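Local atomic coordinates of CdiI immunity protein (Yersinia kristensenii ATCC 33638, PDB entry 5E3E), a protein that probably protects its own cell by binding and neutralising the cognate contact-dependent growth inhibition toxin, a nuclease of the RNase A superfamily. Residues 12-17 with 73-78. Residues are numbered along the deposited sequence; the frame is centred on the assembly and turned at random.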
ATOM      1  N   TYR A  12      -1.719  -1.255  -7.532  1.00 11.52           N
ATOM      2  CA  TYR A  12      -2.731  -1.915  -6.720  1.00 11.33           C
ATOM      3  C   TYR A  12      -2.111  -3.009  -5.839  1.00 11.10           C
ATOM      4  O   TYR A  12      -2.342  -3.000  -4.625  1.00 11.09           O
ATOM      5  CB  TYR A  12      -3.833  -2.505  -7.601  1.00 11.37           C
ATOM      6  CG  TYR A  12      -4.890  -3.259  -6.846  1.00 11.53           C
ATOM      7  CD1 TYR A  12      -5.774  -2.598  -5.997  1.00 11.76           C
ATOM      8  CD2 TYR A  12      -4.986  -4.615  -6.948  1.00 11.70           C
ATOM      9  CE1 TYR A  12      -6.754  -3.284  -5.294  1.00 12.00           C
ATOM     10  CE2 TYR A  12      -5.941  -5.314  -6.235  1.00 11.89           C
ATOM     11  CZ  TYR A  12      -6.842  -4.660  -5.422  1.00 12.07           C
ATOM     12  OH  TYR A  12      -7.832  -5.372  -4.720  1.00 12.49           O
ATOM     13  N   LEU A  13      -1.333  -3.930  -6.434  1.00 10.95           N
ATOM     14  CA  LEU A  13      -0.604  -4.910  -5.639  1.00 11.13           C
ATOM     15  C   LEU A  13       0.239  -4.249  -4.540  1.00 10.99           C
ATOM     16  O   LEU A  13       0.210  -4.661  -3.402  1.00 10.89           O
ATOM     17  CB  LEU A  13       0.320  -5.760  -6.495  1.00 11.35           C
ATOM     18  CG  LEU A  13       1.192  -6.810  -5.821  1.00 11.59           C
ATOM     19  CD1 LEU A  13       0.313  -7.900  -5.167  1.00 11.79           C
ATOM     20  CD2 LEU A  13       2.135  -7.408  -6.859  1.00 11.97           C
ATOM     21  N   LEU A  14       1.015  -3.247  -4.911  1.00 11.06           N
ATOM     22  CA  LEU A  14       2.045  -2.732  -4.042  1.00 11.28           C
ATOM     23  C   LEU A  14       1.494  -1.794  -2.969  1.00 11.51           C
ATOM     24  O   LEU A  14       2.080  -1.705  -1.891  1.00 11.57           O
ATOM     25  CB  LEU A  14       3.158  -2.054  -4.858  1.00 11.54           C
ATOM     26  CG  LEU A  14       3.961  -2.999  -5.762  1.00 11.87           C
ATOM     27  CD1 LEU A  14       5.080  -2.297  -6.517  1.00 12.29           C
ATOM     28  CD2 LEU A  14       4.486  -4.214  -5.034  1.00 12.08           C
ATOM     29  N   ARG A  15       0.350  -1.180  -3.236  1.00 11.55           N
ATOM     30  CA  ARG A  15      -0.257  -0.266  -2.287  1.00 12.05           C
ATOM     31  C   ARG A  15      -1.373  -0.862  -1.475  1.00 12.08           C
ATOM     32  O   ARG A  15      -1.527  -0.476  -0.315  1.00 12.30           O
ATOM     33  CB  ARG A  15      -0.731   1.002  -2.948  1.00 12.54           C
ATOM     34  CG  ARG A  15       0.370   1.752  -3.627  1.00 13.04           C
ATOM     35  CD  ARG A  15      -0.166   3.004  -4.277  1.00 14.02           C
ATOM     36  NE  ARG A  15       0.862   3.764  -5.001  1.00 15.18           N
ATOM     37  CZ  ARG A  15       0.651   4.958  -5.572  1.00 16.60           C
ATOM     38  NH1 ARG A  15      -0.544   5.557  -5.528  1.00 17.22           N
ATOM     39  NH2 ARG A  15       1.629   5.551  -6.233  1.00 17.33           N
ATOM     40  N   CYS A  16      -2.163  -1.770  -2.036  1.00 11.93           N
ATOM     41  CA  CYS A  16      -3.293  -2.314  -1.309  1.00 12.27           C
ATOM     42  C   CYS A  16      -2.911  -3.615  -0.614  1.00 11.89           C
ATOM     43  O   CYS A  16      -3.471  -3.919   0.452  1.00 12.08           O
ATOM     44  CB  CYS A  16      -4.512  -2.522  -2.194  1.00 12.77           C
ATOM     45  SG  CYS A  16      -5.301  -0.975  -2.692  1.00 14.42           S
ATOM     46  N   TYR A  17      -2.074  -4.442  -1.256  1.00 11.54           N
ATOM     47  CA  TYR A  17      -1.670  -5.689  -0.655  1.00 11.52           C
ATOM     48  C   TYR A  17      -0.408  -5.475   0.153  1.00 11.42           C
ATOM     49  O   TYR A  17      -0.411  -5.810   1.338  1.00 11.42           O
ATOM     50  CB  TYR A  17      -1.507  -6.822  -1.692  1.00 11.66           C
ATOM     51  CG  TYR A  17      -2.855  -7.412  -2.056  1.00 11.91           C
ATOM     52  CD1 TYR A  17      -3.680  -6.809  -2.990  1.00 11.92           C
ATOM     53  CD2 TYR A  17      -3.321  -8.571  -1.389  1.00 12.19           C
ATOM     54  CE1 TYR A  17      -4.929  -7.330  -3.266  1.00 12.26           C
ATOM     55  CE2 TYR A  17      -4.539  -9.117  -1.687  1.00 12.68           C
ATOM     56  CZ  TYR A  17      -5.344  -8.500  -2.622  1.00 12.68           C
ATOM     57  OH  TYR A  17      -6.582  -9.038  -2.894  1.00 12.95           O
ATOM     58  N   LEU A  73       5.894   3.659  -7.033  1.00 15.21           N
ATOM     59  CA  LEU A  73       4.725   2.760  -6.825  1.00 15.56           C
ATOM     60  C   LEU A  73       4.387   2.553  -5.334  1.00 15.70           C
ATOM     61  O   LEU A  73       3.292   2.154  -4.998  1.00 15.82           O
ATOM     62  CB  LEU A  73       4.943   1.422  -7.534  1.00 15.55           C
ATOM     63  CG  LEU A  73       5.156   1.489  -9.048  1.00 16.12           C
ATOM     64  CD1 LEU A  73       5.495   0.131  -9.613  1.00 16.22           C
ATOM     65  CD2 LEU A  73       3.933   2.004  -9.788  1.00 17.10           C
ATOM     66  N   ASP A  74       5.348   2.875  -4.458  1.00 15.91           N
ATOM     67  CA  ASP A  74       5.152   2.999  -3.020  1.00 16.20           C
ATOM     68  C   ASP A  74       4.861   1.694  -2.290  1.00 15.40           C
ATOM     69  O   ASP A  74       4.015   1.689  -1.367  1.00 15.76           O
ATOM     70  CB  ASP A  74       4.075   4.007  -2.669  1.00 18.58           C
ATOM     71  CG  ASP A  74       4.243   4.558  -1.233  1.00 21.06           C
ATOM     72  OD1 ASP A  74       5.409   4.654  -0.742  1.00 22.21           O
ATOM     73  OD2 ASP A  74       3.207   4.886  -0.572  1.00 25.12           O
ATOM     74  N   CYS A  75       5.565   0.629  -2.674  1.00 13.93           N
ATOM     75  CA  CYS A  75       5.537  -0.653  -1.943  1.00 13.20           C
ATOM     76  C   CYS A  75       5.990  -0.449  -0.486  1.00 13.18           C
ATOM     77  O   CYS A  75       7.011   0.197  -0.261  1.00 12.88           O
ATOM     78  CB  CYS A  75       6.494  -1.634  -2.607  1.00 12.71           C
ATOM     79  SG  CYS A  75       6.478  -3.296  -1.895  1.00 12.89           S
ATOM     80  N   SER A  76       5.262  -1.007   0.496  1.00 13.11           N
ATOM     81  CA  SER A  76       5.688  -0.883   1.937  1.00 13.37           C
ATOM     82  C   SER A  76       6.640  -1.996   2.366  1.00 13.44           C
ATOM     83  O   SER A  76       7.375  -1.835   3.340  1.00 13.88           O
ATOM     84  CB  SER A  76       4.479  -0.917   2.886  1.00 13.94           C
ATOM     85  OG  SER A  76       3.623   0.178   2.641  1.00 14.60           O
ATOM     86  N   TYR A  77       6.662  -3.115   1.641  1.00 13.19           N
ATOM     87  CA  TYR A  77       7.540  -4.232   1.957  1.00 13.60           C
ATOM     88  C   TYR A  77       8.955  -3.988   1.463  1.00 13.06           C
ATOM     89  O   TYR A  77       9.163  -3.687   0.267  1.00 12.47           O
ATOM     90  CB  TYR A  77       6.969  -5.509   1.349  1.00 14.33           C
ATOM     91  CG  TYR A  77       7.916  -6.683   1.328  1.00 15.09           C
ATOM     92  CD1 TYR A  77       8.629  -7.051   2.482  1.00 16.03           C
ATOM     93  CD2 TYR A  77       8.092  -7.441   0.170  1.00 15.54           C
ATOM     94  CE1 TYR A  77       9.493  -8.146   2.472  1.00 16.78           C
ATOM     95  CE2 TYR A  77       8.956  -8.519   0.157  1.00 16.13           C
ATOM     96  CZ  TYR A  77       9.638  -8.872   1.293  1.00 16.85           C
ATOM     97  OH  TYR A  77      10.486  -9.989   1.248  1.00 19.47           O
ATOM     98  N   TYR A  78       9.919  -3.995   2.402  1.00 13.00           N
ATOM     99  CA  TYR A  78      11.320  -3.737   2.061  1.00 13.02           C
ATOM    100  C   TYR A  78      11.965  -5.048   1.558  1.00 12.91           C
ATOM    101  O   TYR A  78      12.765  -5.717   2.252  1.00 12.95           O
ATOM    102  CB  TYR A  78      12.070  -3.155   3.252  1.00 13.76           C
ATOM    103  CG  TYR A  78      13.416  -2.647   2.867  1.00 14.34           C
ATOM    104  CD1 TYR A  78      13.518  -1.532   2.072  1.00 14.45           C
ATOM    105  CD2 TYR A  78      14.588  -3.330   3.233  1.00 15.28           C
ATOM    106  CE1 TYR A  78      14.754  -1.049   1.682  1.00 15.28           C
ATOM    107  CE2 TYR A  78      15.838  -2.877   2.811  1.00 15.96           C
ATOM    108  CZ  TYR A  78      15.897  -1.704   2.065  1.00 16.26           C
ATOM    109  OH  TYR A  78      17.086  -1.188   1.619  1.00 18.19           O
TER
HETATM  110  O   HOH W   1       2.406   0.334   0.097  1.00 12.54           O
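Leu14 and Arg15, neighbours on helix 8-17, hold the chain that leaves helix 62-72, a worked example of one helix packing against the residues that follow another in an all-helical fold. Leu14 lies between Leu73 and Cys75 and divides its branches between them. Its CD1 meets Leu73 CB at 3.9 Å, and its CD2 rests 3.8 Å from Cys75 SG. With CG anti to its own carbonyl carbon (chi1 -66°), Leu14 aims both methyls at the loop, while its CB packs against Cys75 CA and CB.

Arg15 supplies the polar half. Its NE donates to Leu73 O over 2.9 Å, nearly straight at 164°; the oxygen sits in the guanidinium plane, whereas NE stands well above the plane of the Leu73 carbonyl. An extended chain from CG to NE carries the group there. NH2 also bonds Lys72 O, so two successive carbonyls at the helix end share one guanidinium, which fixes its rotation. Asp74 follows with positive phi (69°), turning the chain out of helical geometry just beyond the bonded carbonyl.

A water completes the seam where the backbones draw close: it is hydrogen-bonded to Leu14 O at 2.9 Å, to Asp74 O at 2.6 Å and to Ser76 OG at 2.8 Å.

Within the same chain, Leu73 is backed by Leu10 and Ser11, one turn earlier on helix 8-17. Farther out, the partner protein, the toxin chain of the complex, takes hold of the polar ends. Arg15 NH1 forms a salt bridge with Glu65 of the toxin chain, so Arg15 serves both the loop and the toxin, while the Asp74 carboxylate is turned to the toxin: OD1 pairs with NZ of Lys26 and OD2 with NH1 of Arg92, both of the toxin chain.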